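Local coordinates for protein cysteine desulfurase (Fervidobacterium islandicum, PDB 6A6E) that probably uses pyridoxal-5'-phosphate to strip sulfur from cysteine, leaving alanine and passing a persulfide on, as SufS-type cysteine desulfurases do, at residues 86-94 and 215-223. Numbering follows the deposited sequence.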
loop_
_atom_site.group_PDB
_atom_site.type_symbol
_atom_site.label_atom_id
_atom_site.label_comp_id
_atom_site.label_asym_id
_atom_site.label_seq_id
_atom_site.Cartn_x
_atom_site.Cartn_y
_atom_site.Cartn_z
ATOM N N VAL A 86 2.915 -5.521 -16.550
ATOM C CA VAL A 86 3.522 -6.389 -15.550
ATOM C C VAL A 86 3.339 -7.868 -16.010
ATOM O O VAL A 86 4.249 -8.690 -15.889
ATOM C CB VAL A 86 2.923 -6.154 -14.137
ATOM C CG1 VAL A 86 3.302 -7.256 -13.199
ATOM C CG2 VAL A 86 3.323 -4.781 -13.599
ATOM N N ALA A 87 2.152 -8.203 -16.485
ATOM C CA ALA A 87 1.885 -9.549 -16.962
ATOM C C ALA A 87 2.855 -9.862 -18.126
ATOM O O ALA A 87 3.446 -10.921 -18.134
ATOM C CB ALA A 87 0.414 -9.698 -17.419
ATOM N N ASN A 88 3.052 -8.941 -19.058
ATOM C CA ASN A 88 3.959 -9.245 -20.192
ATOM C C ASN A 88 5.390 -9.389 -19.688
ATOM O O ASN A 88 6.111 -10.206 -20.164
ATOM C CB ASN A 88 3.955 -8.175 -21.280
ATOM C CG ASN A 88 2.600 -8.086 -22.036
ATOM O OD1 ASN A 88 1.763 -8.990 -21.965
ATOM N ND2 ASN A 88 2.383 -6.967 -22.718
ATOM N N PHE A 89 5.780 -8.600 -18.700
ATOM C CA PHE A 89 7.136 -8.684 -18.151
ATOM C C PHE A 89 7.451 -10.026 -17.514
ATOM O O PHE A 89 8.631 -10.431 -17.484
ATOM C CB PHE A 89 7.267 -7.617 -17.081
ATOM C CG PHE A 89 8.649 -7.447 -16.538
ATOM C CD1 PHE A 89 9.650 -6.933 -17.333
ATOM C CD2 PHE A 89 8.921 -7.715 -15.204
ATOM C CE1 PHE A 89 10.914 -6.748 -16.824
ATOM C CE2 PHE A 89 10.181 -7.458 -14.672
ATOM C CZ PHE A 89 11.174 -6.982 -15.485
ATOM N N LEU A 90 6.427 -10.682 -16.925
ATOM C CA LEU A 90 6.626 -11.978 -16.266
ATOM C C LEU A 90 6.167 -13.172 -17.147
ATOM O O LEU A 90 6.181 -14.303 -16.724
ATOM C CB LEU A 90 5.844 -12.056 -14.991
ATOM C CG LEU A 90 6.246 -11.033 -13.883
ATOM C CD1 LEU A 90 5.354 -11.270 -12.702
ATOM C CD2 LEU A 90 7.692 -11.130 -13.388
ATOM N N ASN A 91 5.665 -12.897 -18.348
ATOM C CA ASN A 91 4.966 -13.932 -19.163
ATOM C C ASN A 91 3.771 -14.569 -18.486
ATOM O O ASN A 91 3.579 -15.814 -18.536
ATOM C CB ASN A 91 5.967 -15.011 -19.639
ATOM C CG ASN A 91 5.414 -15.838 -20.794
ATOM O OD1 ASN A 91 4.636 -15.329 -21.567
ATOM N ND2 ASN A 91 5.737 -17.142 -20.832
ATOM N N ALA A 92 2.959 -13.740 -17.832
ATOM C CA ALA A 92 1.710 -14.198 -17.222
ATOM C C ALA A 92 0.591 -13.645 -17.982
ATOM O O ALA A 92 0.777 -12.756 -18.823
ATOM C CB ALA A 92 1.537 -13.756 -15.767
ATOM N N SER A 93 -0.597 -14.104 -17.632
ATOM C CA SER A 93 -1.740 -13.496 -18.221
ATOM C C SER A 93 -2.207 -12.374 -17.228
ATOM O O SER A 93 -1.867 -12.396 -16.006
ATOM C CB SER A 93 -2.749 -14.585 -18.590
ATOM O OG SER A 93 -3.850 -14.429 -17.796
ATOM N N SER A 94 -2.850 -11.333 -17.752
ATOM C CA SER A 94 -3.229 -10.175 -16.913
ATOM C C SER A 94 -4.117 -10.531 -15.716
ATOM O O SER A 94 -3.940 -9.916 -14.675
ATOM C CB SER A 94 -3.878 -9.068 -17.747
ATOM O OG SER A 94 -5.176 -9.424 -18.209
ATOM N N VAL A 215 13.799 -10.413 -9.222
ATOM C CA VAL A 215 13.028 -9.840 -10.353
ATOM C C VAL A 215 13.635 -8.561 -10.904
ATOM O O VAL A 215 13.574 -8.317 -12.104
ATOM C CB VAL A 215 11.530 -9.666 -9.954
ATOM C CG1 VAL A 215 10.776 -8.682 -10.882
ATOM C CG2 VAL A 215 10.859 -11.033 -9.882
ATOM N N PRO A 216 14.239 -7.726 -10.053
ATOM C CA PRO A 216 14.802 -6.480 -10.570
ATOM C C PRO A 216 15.950 -6.595 -11.581
ATOM O O PRO A 216 16.215 -5.641 -12.308
ATOM C CB PRO A 216 15.371 -5.819 -9.309
ATOM C CG PRO A 216 14.519 -6.335 -8.188
ATOM C CD PRO A 216 14.285 -7.766 -8.577
ATOM N N HIS A 217 16.678 -7.687 -11.576
ATOM C CA HIS A 217 17.880 -7.738 -12.434
ATOM C C HIS A 217 17.966 -9.000 -13.273
ATOM O O HIS A 217 18.914 -9.137 -14.058
ATOM C CB HIS A 217 19.168 -7.646 -11.609
ATOM C CG HIS A 217 19.393 -8.856 -10.796
ATOM N ND1 HIS A 217 20.112 -9.936 -11.268
ATOM C CD2 HIS A 217 18.991 -9.179 -9.543
ATOM C CE1 HIS A 217 20.102 -10.900 -10.357
ATOM N NE2 HIS A 217 19.434 -10.469 -9.295
ATOM N N LYS A 218 16.991 -9.890 -13.154
ATOM C CA LYS A 218 17.048 -11.066 -13.961
ATOM C C LYS A 218 15.703 -11.418 -14.537
ATOM O O LYS A 218 14.667 -11.383 -13.837
ATOM C CB LYS A 218 17.573 -12.212 -13.133
ATOM C CG LYS A 218 17.666 -13.485 -13.931
ATOM C CD LYS A 218 18.251 -14.610 -13.136
ATOM C CE LYS A 218 18.937 -15.506 -14.100
ATOM N NZ LYS A 218 19.258 -16.708 -13.313
ATOM N N LYS A 219 15.725 -11.800 -15.813
ATOM C CA LYS A 219 14.544 -12.261 -16.486
ATOM C C LYS A 219 13.811 -13.396 -15.757
ATOM O O LYS A 219 14.401 -14.408 -15.358
ATOM C CB LYS A 219 14.829 -12.669 -17.923
ATOM C CG LYS A 219 13.550 -12.730 -18.718
ATOM C CD LYS A 219 13.706 -13.379 -20.075
ATOM C CE LYS A 219 12.326 -13.697 -20.660
ATOM N NZ LYS A 219 12.414 -13.717 -22.152
ATOM N N VAL A 220 12.500 -13.201 -15.591
ATOM C CA VAL A 220 11.659 -14.183 -14.896
ATOM C C VAL A 220 10.474 -14.512 -15.827
ATOM O O VAL A 220 9.778 -13.621 -16.318
ATOM C CB VAL A 220 11.192 -13.644 -13.533
ATOM C CG1 VAL A 220 10.069 -14.482 -12.933
ATOM C CG2 VAL A 220 12.344 -13.594 -12.524
ATOM N N ASP A 221 10.312 -15.798 -16.150
ATOM C CA ASP A 221 9.245 -16.282 -16.991
ATOM C C ASP A 221 8.534 -17.323 -16.161
ATOM O O ASP A 221 9.030 -18.442 -15.973
ATOM C CB ASP A 221 9.818 -16.869 -18.258
ATOM C CG ASP A 221 8.760 -17.528 -19.140
ATOM O OD1 ASP A 221 7.679 -17.966 -18.648
ATOM O OD2 ASP A 221 9.009 -17.571 -20.364
ATOM N N VAL A 222 7.351 -16.948 -15.643
ATOM C CA VAL A 222 6.688 -17.772 -14.614
ATOM C C VAL A 222 6.230 -19.131 -15.160
ATOM O O VAL A 222 6.031 -20.084 -14.385
ATOM C CB VAL A 222 5.498 -17.008 -13.939
ATOM C CG1 VAL A 222 6.044 -15.817 -13.139
ATOM C CG2 VAL A 222 4.468 -16.528 -14.959
ATOM N N LYS A 223 6.007 -19.201 -16.460
ATOM C CA LYS A 223 5.587 -20.455 -17.114
ATOM C C LYS A 223 6.714 -21.449 -17.261
ATOM O O LYS A 223 6.521 -22.631 -17.020
ATOM C CB LYS A 223 4.987 -20.188 -18.491
ATOM C CG LYS A 223 3.768 -19.269 -18.485
ATOM C CD LYS A 223 2.450 -19.969 -18.119
ATOM C CE LYS A 223 2.392 -20.428 -16.655
ATOM N NZ LYS A 223 1.079 -20.975 -16.167
HETATM O O HOH W 1 11.208 -10.611 -16.263
HETATM O O HOH W 2 9.370 -13.122 -18.753
#
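The ring of F89 meets V215 at its edge, near the ring plane, CE2 lying 4.0 Å from V215 CG1. One face carries water 1, whose oxygen sits over the ring centre; F308 adds an edge-to-face partner. The N91 amide and the D221 carboxylate stand side by side, their planes 87° apart. N91 ND2 donates to D221 OD1 (3.0 Å), the acceptor lying in the amide plane while the amide nitrogen approaches from above the carboxylate. This joins two helix ends in the fold-type I, class-V aminotransferase fold: N91, with positive phi, closes helix 70-90 in a Schellman motif, and D221 is the N-cap of helix 222-225. With CG anti to the backbone N (chi1 174°), OD1 takes the N91 bond and also accepts from K224 N and, weakly, from K223 N. Replacing D221 by alanine removes the carboxylate, which would probably leave the N91 amide without this acceptor and the first turn of helix 222-225 without its side-chain cap. Next to this polar pair, L90 runs alongside V220, CD2 at 4.1 Å from V220 CG1, and its CB faces V222 CG1. The other methyl of V222, CG2, packs on A92 CB at 4.1 Å; I97 and Y247, from neighbouring sheet strands, extend this apolar layer. The side chain of V215 lies about 10 Å from the bound pyridoxal-5'-phosphate. Backbones are joined directly and through solvent: water 1 accepts from V220 N (3.0 Å) and also lies within hydrogen-bonding distance of F89 O, and L90 CA makes a CA-H...O contact with V220 O. V222 N, the first amide of its helix, gives L90 O a nearly straight 3.1 Å hydrogen bond, 174° at the hydrogen.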